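Local coordinates for protein epoxide hydrolase (Aspergillus niger, PDB 3G02) that probably hydrolyses epoxides to diols as an alpha/beta-hydrolase-fold enzyme, here in an enantioselective variant obtained by directed evolution, at residues Y336-L350 with T361-H375. The protein carries 9 engineered substitutions. Sequence-based numbering, arbitrary orientation.
Sequences YIHKPFGFSFFPKDL and TGNLVFFRDHAEGGH
Parallel pairing joins Phe341-Phe345 to Leu364-Arg368, from Phe343 N bonded to Phe366 O (2.9 Å) to Phe345 N bonded to Arg368 O (2.8 Å); a beta bulge shifts the register by one between the Phe341-Leu364 and Gly342-Phe366 pairs. On one face Leu364 CD1 lies over the Phe341 ring, 4.2 Å from its centroid. There too, Phe343 CD2 meets Phe367 CE1 at 3.8 Å: CG anti to the backbone N in both (chi1 -160° and -174°) lays these side chains side by side. At the N-terminal end of both segments, Gly362 CA sits over the centre of the Tyr336 ring, a CH-pi contact at 3.6 Å. Past the strands, His375 ND1 donates to Asp349 OD1 (2.7 Å, 157°) on its syn side, Leu350 N on its anti side. These two donors, with waters at OD2, probably hold the carboxylate's rotation; Leu350 CD1 covers one imidazole face. The pair is consistent with the His-acid part of the alpha/beta-hydrolase catalytic triad, Asp349 probably being the acid; His375, predicted catalytic, touches the predicted nucleophile Asp193. Strand 340-345 lies between strand 209-214 and 362-369, an edge strand within this chain; helix 355-358 packs on Phe341 and Phe343, helix 382-396 on Phe366 and Arg368.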
loop_
_atom_site.group_PDB
_atom_site.type_symbol
_atom_site.label_atom_id
_atom_site.label_comp_id
_atom_site.label_asym_id
_atom_site.label_seq_id
_atom_site.Cartn_x
_atom_site.Cartn_y
_atom_site.Cartn_z
ATOM N N TYR A 336 30.828 4.694 -1.405
ATOM C CA TYR A 336 31.432 5.454 -2.496
ATOM C C TYR A 336 32.027 4.492 -3.518
ATOM O O TYR A 336 32.757 3.569 -3.155
ATOM C CB TYR A 336 32.521 6.377 -1.939
ATOM C CG TYR A 336 33.121 7.353 -2.930
ATOM C CD1 TYR A 336 32.610 8.644 -3.060
ATOM C CD2 TYR A 336 34.217 6.994 -3.718
ATOM C CE1 TYR A 336 33.165 9.552 -3.960
ATOM C CE2 TYR A 336 34.781 7.895 -4.623
ATOM C CZ TYR A 336 34.252 9.170 -4.733
ATOM O OH TYR A 336 34.806 10.063 -5.626
ATOM N N ILE A 337 31.703 4.697 -4.793
ATOM C CA ILE A 337 32.257 3.863 -5.855
ATOM C C ILE A 337 33.599 4.440 -6.304
ATOM O O ILE A 337 33.647 5.476 -6.966
ATOM C CB ILE A 337 31.292 3.732 -7.062
ATOM C CG1 ILE A 337 29.932 3.185 -6.607
ATOM C CG2 ILE A 337 31.907 2.836 -8.139
ATOM C CD1 ILE A 337 28.803 3.400 -7.611
ATOM N N HIS A 338 34.682 3.764 -5.930
ATOM C CA HIS A 338 36.033 4.229 -6.258
ATOM C C HIS A 338 36.458 3.867 -7.681
ATOM O O HIS A 338 37.323 4.525 -8.268
ATOM C CB HIS A 338 37.042 3.706 -5.235
ATOM C CG HIS A 338 36.867 4.291 -3.869
ATOM N ND1 HIS A 338 37.388 5.517 -3.515
ATOM C CD2 HIS A 338 36.223 3.824 -2.774
ATOM C CE1 HIS A 338 37.075 5.779 -2.257
ATOM N NE2 HIS A 338 36.369 4.768 -1.785
ATOM N N LYS A 339 35.830 2.832 -8.229
ATOM C CA LYS A 339 36.063 2.398 -9.607
ATOM C C LYS A 339 35.413 3.372 -10.597
ATOM O O LYS A 339 34.566 4.173 -10.197
ATOM C CB LYS A 339 35.523 0.982 -9.801
ATOM C CG LYS A 339 36.304 -0.060 -9.018
ATOM C CD LYS A 339 35.474 -1.280 -8.764
ATOM C CE LYS A 339 36.135 -2.181 -7.738
ATOM N NZ LYS A 339 35.224 -3.293 -7.372
ATOM N N PRO A 340 35.822 3.324 -11.885
ATOM C CA PRO A 340 35.192 4.180 -12.893
ATOM C C PRO A 340 33.668 4.076 -12.840
ATOM O O PRO A 340 33.115 2.974 -12.897
ATOM C CB PRO A 340 35.733 3.626 -14.210
ATOM C CG PRO A 340 37.070 3.080 -13.849
ATOM C CD PRO A 340 36.894 2.495 -12.473
ATOM N N PHE A 341 33.024 5.233 -12.714
ATOM C CA PHE A 341 31.595 5.334 -12.444
ATOM C C PHE A 341 30.984 6.246 -13.500
ATOM O O PHE A 341 31.501 7.329 -13.773
ATOM C CB PHE A 341 31.411 5.879 -11.018
ATOM C CG PHE A 341 29.988 6.193 -10.630
ATOM C CD1 PHE A 341 28.932 5.356 -10.982
ATOM C CD2 PHE A 341 29.719 7.311 -9.850
ATOM C CE1 PHE A 341 27.626 5.667 -10.598
ATOM C CE2 PHE A 341 28.423 7.620 -9.456
ATOM C CZ PHE A 341 27.373 6.794 -9.832
ATOM N N GLY A 342 29.900 5.777 -14.117
ATOM C CA GLY A 342 29.213 6.522 -15.164
ATOM C C GLY A 342 27.735 6.647 -14.867
ATOM O O GLY A 342 27.162 5.802 -14.174
ATOM N N PHE A 343 27.124 7.713 -15.378
ATOM C CA PHE A 343 25.710 7.961 -15.143
ATOM C C PHE A 343 24.987 8.485 -16.376
ATOM O O PHE A 343 25.499 9.352 -17.088
ATOM C CB PHE A 343 25.517 8.924 -13.972
ATOM C CG PHE A 343 24.142 8.864 -13.370
ATOM C CD1 PHE A 343 23.851 7.941 -12.365
ATOM C CD2 PHE A 343 23.132 9.713 -13.816
ATOM C CE1 PHE A 343 22.578 7.874 -11.813
ATOM C CE2 PHE A 343 21.855 9.645 -13.271
ATOM C CZ PHE A 343 21.584 8.726 -12.265
ATOM N N SER A 344 23.793 7.942 -16.614
ATOM C CA SER A 344 22.882 8.453 -17.637
ATOM C C SER A 344 21.641 9.031 -16.969
ATOM O O SER A 344 20.902 8.318 -16.281
ATOM C CB SER A 344 22.488 7.353 -18.622
ATOM O OG SER A 344 23.588 6.960 -19.420
ATOM N N PHE A 345 21.429 10.326 -17.186
ATOM C CA PHE A 345 20.366 11.087 -16.545
ATOM C C PHE A 345 19.186 11.230 -17.492
ATOM O O PHE A 345 19.329 11.745 -18.603
ATOM C CB PHE A 345 20.897 12.475 -16.146
ATOM C CG PHE A 345 19.877 13.366 -15.491
ATOM C CD1 PHE A 345 19.842 13.503 -14.102
ATOM C CD2 PHE A 345 18.969 14.094 -16.259
ATOM C CE1 PHE A 345 18.910 14.340 -13.491
ATOM C CE2 PHE A 345 18.027 14.930 -15.655
ATOM C CZ PHE A 345 17.998 15.052 -14.267
ATOM N N PHE A 346 18.024 10.765 -17.042
ATOM C CA PHE A 346 16.768 10.962 -17.755
ATOM C C PHE A 346 15.840 11.817 -16.890
ATOM O O PHE A 346 15.670 11.537 -15.702
ATOM C CB PHE A 346 16.145 9.613 -18.123
ATOM C CG PHE A 346 16.987 8.810 -19.072
ATOM C CD1 PHE A 346 16.887 9.008 -20.449
ATOM C CD2 PHE A 346 17.907 7.876 -18.597
ATOM C CE1 PHE A 346 17.672 8.282 -21.332
ATOM C CE2 PHE A 346 18.697 7.140 -19.479
ATOM C CZ PHE A 346 18.577 7.343 -20.848
ATOM N N PRO A 347 15.257 12.880 -17.475
ATOM C CA PRO A 347 14.639 13.941 -16.672
ATOM C C PRO A 347 13.342 13.548 -15.974
ATOM O O PRO A 347 13.014 14.126 -14.934
ATOM C CB PRO A 347 14.374 15.047 -17.700
ATOM C CG PRO A 347 14.212 14.332 -18.983
ATOM C CD PRO A 347 15.141 13.147 -18.920
ATOM N N LYS A 348 12.614 12.586 -16.537
ATOM C CA LYS A 348 11.338 12.161 -15.962
ATOM C C LYS A 348 11.475 10.885 -15.145
ATOM O O LYS A 348 10.492 10.192 -14.868
ATOM C CB LYS A 348 10.258 12.039 -17.041
ATOM C CG LYS A 348 9.851 13.392 -17.603
ATOM C CD LYS A 348 8.644 13.305 -18.505
ATOM C CE LYS A 348 8.339 14.670 -19.102
ATOM N NZ LYS A 348 7.147 14.649 -19.990
ATOM N N ASP A 349 12.705 10.582 -14.746
ATOM C CA ASP A 349 12.942 9.511 -13.790
ATOM C C ASP A 349 12.375 9.919 -12.424
ATOM O O ASP A 349 11.973 11.068 -12.230
ATOM C CB ASP A 349 14.433 9.199 -13.696
ATOM C CG ASP A 349 14.710 7.740 -13.376
ATOM O OD1 ASP A 349 13.852 7.069 -12.758
ATOM O OD2 ASP A 349 15.799 7.257 -13.734
ATOM N N LEU A 350 12.341 8.975 -11.489
ATOM C CA LEU A 350 11.618 9.152 -10.226
ATOM C C LEU A 350 12.256 10.168 -9.292
ATOM O O LEU A 350 11.562 10.973 -8.671
ATOM C CB LEU A 350 11.481 7.810 -9.495
ATOM C CG LEU A 350 10.949 6.640 -10.328
ATOM C CD1 LEU A 350 10.893 5.373 -9.494
ATOM C CD2 LEU A 350 9.579 6.983 -10.891
ATOM N N THR A 361 29.172 10.597 -4.823
ATOM C CA THR A 361 28.927 9.197 -4.477
ATOM C C THR A 361 29.837 8.207 -5.210
ATOM O O THR A 361 29.745 6.992 -5.003
ATOM C CB THR A 361 27.452 8.806 -4.725
ATOM O OG1 THR A 361 27.228 8.635 -6.129
ATOM C CG2 THR A 361 26.508 9.867 -4.187
ATOM N N GLY A 362 30.707 8.724 -6.071
ATOM C CA GLY A 362 31.633 7.874 -6.802
ATOM C C GLY A 362 32.610 8.627 -7.677
ATOM O O GLY A 362 32.517 9.847 -7.830
ATOM N N ASN A 363 33.550 7.878 -8.246
ATOM C CA ASN A 363 34.517 8.393 -9.207
ATOM C C ASN A 363 33.818 8.598 -10.554
ATOM O O ASN A 363 34.015 7.833 -11.504
ATOM C CB ASN A 363 35.701 7.417 -9.307
ATOM C CG ASN A 363 36.744 7.836 -10.335
ATOM O OD1 ASN A 363 36.940 9.024 -10.609
ATOM N ND2 ASN A 363 37.417 6.848 -10.914
ATOM N N LEU A 364 32.991 9.641 -10.612
ATOM C CA LEU A 364 32.143 9.908 -11.771
ATOM C C LEU A 364 32.957 10.483 -12.925
ATOM O O LEU A 364 33.236 11.683 -12.965
ATOM C CB LEU A 364 30.982 10.839 -11.393
ATOM C CG LEU A 364 29.912 11.104 -12.458
ATOM C CD1 LEU A 364 29.061 9.863 -12.707
ATOM C CD2 LEU A 364 29.042 12.281 -12.057
ATOM N N VAL A 365 33.328 9.608 -13.854
ATOM C CA VAL A 365 34.180 9.974 -14.989
ATOM C C VAL A 365 33.370 10.128 -16.274
ATOM O O VAL A 365 33.899 10.530 -17.313
ATOM C CB VAL A 365 35.307 8.930 -15.212
ATOM C CG1 VAL A 365 36.269 8.909 -14.025
ATOM C CG2 VAL A 365 34.730 7.538 -15.463
ATOM N N PHE A 366 32.082 9.808 -16.193
ATOM C CA PHE A 366 31.213 9.770 -17.363
ATOM C C PHE A 366 29.807 10.185 -16.948
ATOM O O PHE A 366 29.226 9.603 -16.033
ATOM C CB PHE A 366 31.223 8.355 -17.950
ATOM C CG PHE A 366 30.347 8.172 -19.161
ATOM C CD1 PHE A 366 28.992 7.869 -19.023
ATOM C CD2 PHE A 366 30.886 8.253 -20.441
ATOM C CE1 PHE A 366 28.187 7.680 -20.138
ATOM C CE2 PHE A 366 30.086 8.064 -21.564
ATOM C CZ PHE A 366 28.737 7.776 -21.413
ATOM N N PHE A 367 29.278 11.203 -17.617
ATOM C CA PHE A 367 27.922 11.674 -17.365
ATOM C C PHE A 367 27.269 12.078 -18.675
ATOM O O PHE A 367 27.877 12.768 -19.495
ATOM C CB PHE A 367 27.924 12.854 -16.388
ATOM C CG PHE A 367 26.548 13.304 -15.970
ATOM C CD1 PHE A 367 25.926 12.744 -14.857
ATOM C CD2 PHE A 367 25.874 14.290 -16.686
ATOM C CE1 PHE A 367 24.651 13.157 -14.468
ATOM C CE2 PHE A 367 24.602 14.709 -16.303
ATOM C CZ PHE A 367 23.991 14.142 -15.191
ATOM N N ARG A 368 26.032 11.634 -18.869
ATOM C CA ARG A 368 25.245 12.031 -20.033
ATOM C C ARG A 368 23.842 12.431 -19.605
ATOM O O ARG A 368 23.168 11.682 -18.891
ATOM C CB ARG A 368 25.159 10.898 -21.063
ATOM C CG ARG A 368 26.485 10.464 -21.676
ATOM C CD ARG A 368 26.927 11.361 -22.827
ATOM N NE ARG A 368 28.138 10.859 -23.482
ATOM C CZ ARG A 368 29.383 11.116 -23.078
ATOM N NH1 ARG A 368 29.608 11.873 -22.010
ATOM N NH2 ARG A 368 30.410 10.610 -23.747
ATOM N N ASP A 369 23.436 13.625 -20.037
ATOM C CA ASP A 369 22.075 14.136 -19.884
ATOM C C ASP A 369 21.241 13.745 -21.095
ATOM O O ASP A 369 21.783 13.530 -22.185
ATOM C CB ASP A 369 22.092 15.666 -19.787
ATOM C CG ASP A 369 22.261 16.171 -18.366
ATOM O OD1 ASP A 369 21.601 15.635 -17.449
ATOM O OD2 ASP A 369 23.040 17.125 -18.170
ATOM N N HIS A 370 19.925 13.655 -20.909
ATOM C CA HIS A 370 19.018 13.478 -22.032
ATOM C C HIS A 370 17.807 14.377 -21.880
ATOM O O HIS A 370 17.388 14.684 -20.763
ATOM C CB HIS A 370 18.626 12.010 -22.180
ATOM C CG HIS A 370 19.791 11.117 -22.457
ATOM N ND1 HIS A 370 20.339 10.978 -23.713
ATOM C CD2 HIS A 370 20.546 10.355 -21.631
ATOM C CE1 HIS A 370 21.367 10.151 -23.654
ATOM N NE2 HIS A 370 21.514 9.759 -22.401
ATOM N N ALA A 371 17.273 14.814 -23.017
ATOM C CA ALA A 371 16.168 15.766 -23.052
ATOM C C ALA A 371 14.822 15.116 -22.751
ATOM O O ALA A 371 13.889 15.790 -22.305
ATOM C CB ALA A 371 16.124 16.469 -24.399
ATOM N N GLU A 372 14.723 13.813 -23.006
ATOM C CA GLU A 372 13.479 13.077 -22.780
ATOM C C GLU A 372 13.712 11.667 -22.240
ATOM O O GLU A 372 14.843 11.175 -22.209
ATOM C CB GLU A 372 12.588 13.063 -24.032
ATOM C CG GLU A 372 13.274 12.762 -25.356
ATOM C CD GLU A 372 12.466 13.247 -26.561
ATOM O OE1 GLU A 372 11.254 13.519 -26.414
ATOM O OE2 GLU A 372 13.043 13.356 -27.664
ATOM N N GLY A 373 12.627 11.031 -21.806
ATOM C CA GLY A 373 12.700 9.704 -21.213
ATOM C C GLY A 373 12.395 9.707 -19.730
ATOM O O GLY A 373 12.788 10.619 -18.996
ATOM N N GLY A 374 11.691 8.668 -19.291
ATOM C CA GLY A 374 11.332 8.508 -17.892
ATOM C C GLY A 374 12.131 7.424 -17.196
ATOM O O GLY A 374 13.302 7.189 -17.508
ATOM N N HIS A 375 11.479 6.751 -16.257
ATOM C CA HIS A 375 12.146 5.792 -15.387
ATOM C C HIS A 375 12.596 4.502 -16.070
ATOM O O HIS A 375 13.660 3.965 -15.747
ATOM C CB HIS A 375 11.234 5.451 -14.212
ATOM C CG HIS A 375 11.784 4.384 -13.324
ATOM N ND1 HIS A 375 12.829 4.611 -12.456
ATOM C CD2 HIS A 375 11.446 3.082 -13.182
ATOM C CE1 HIS A 375 13.106 3.493 -11.809
ATOM N NE2 HIS A 375 12.283 2.550 -12.230
HETATM O O HOH W 1 15.853 4.960 -14.620
HETATM O O HOH W 2 16.146 6.533 -16.375
#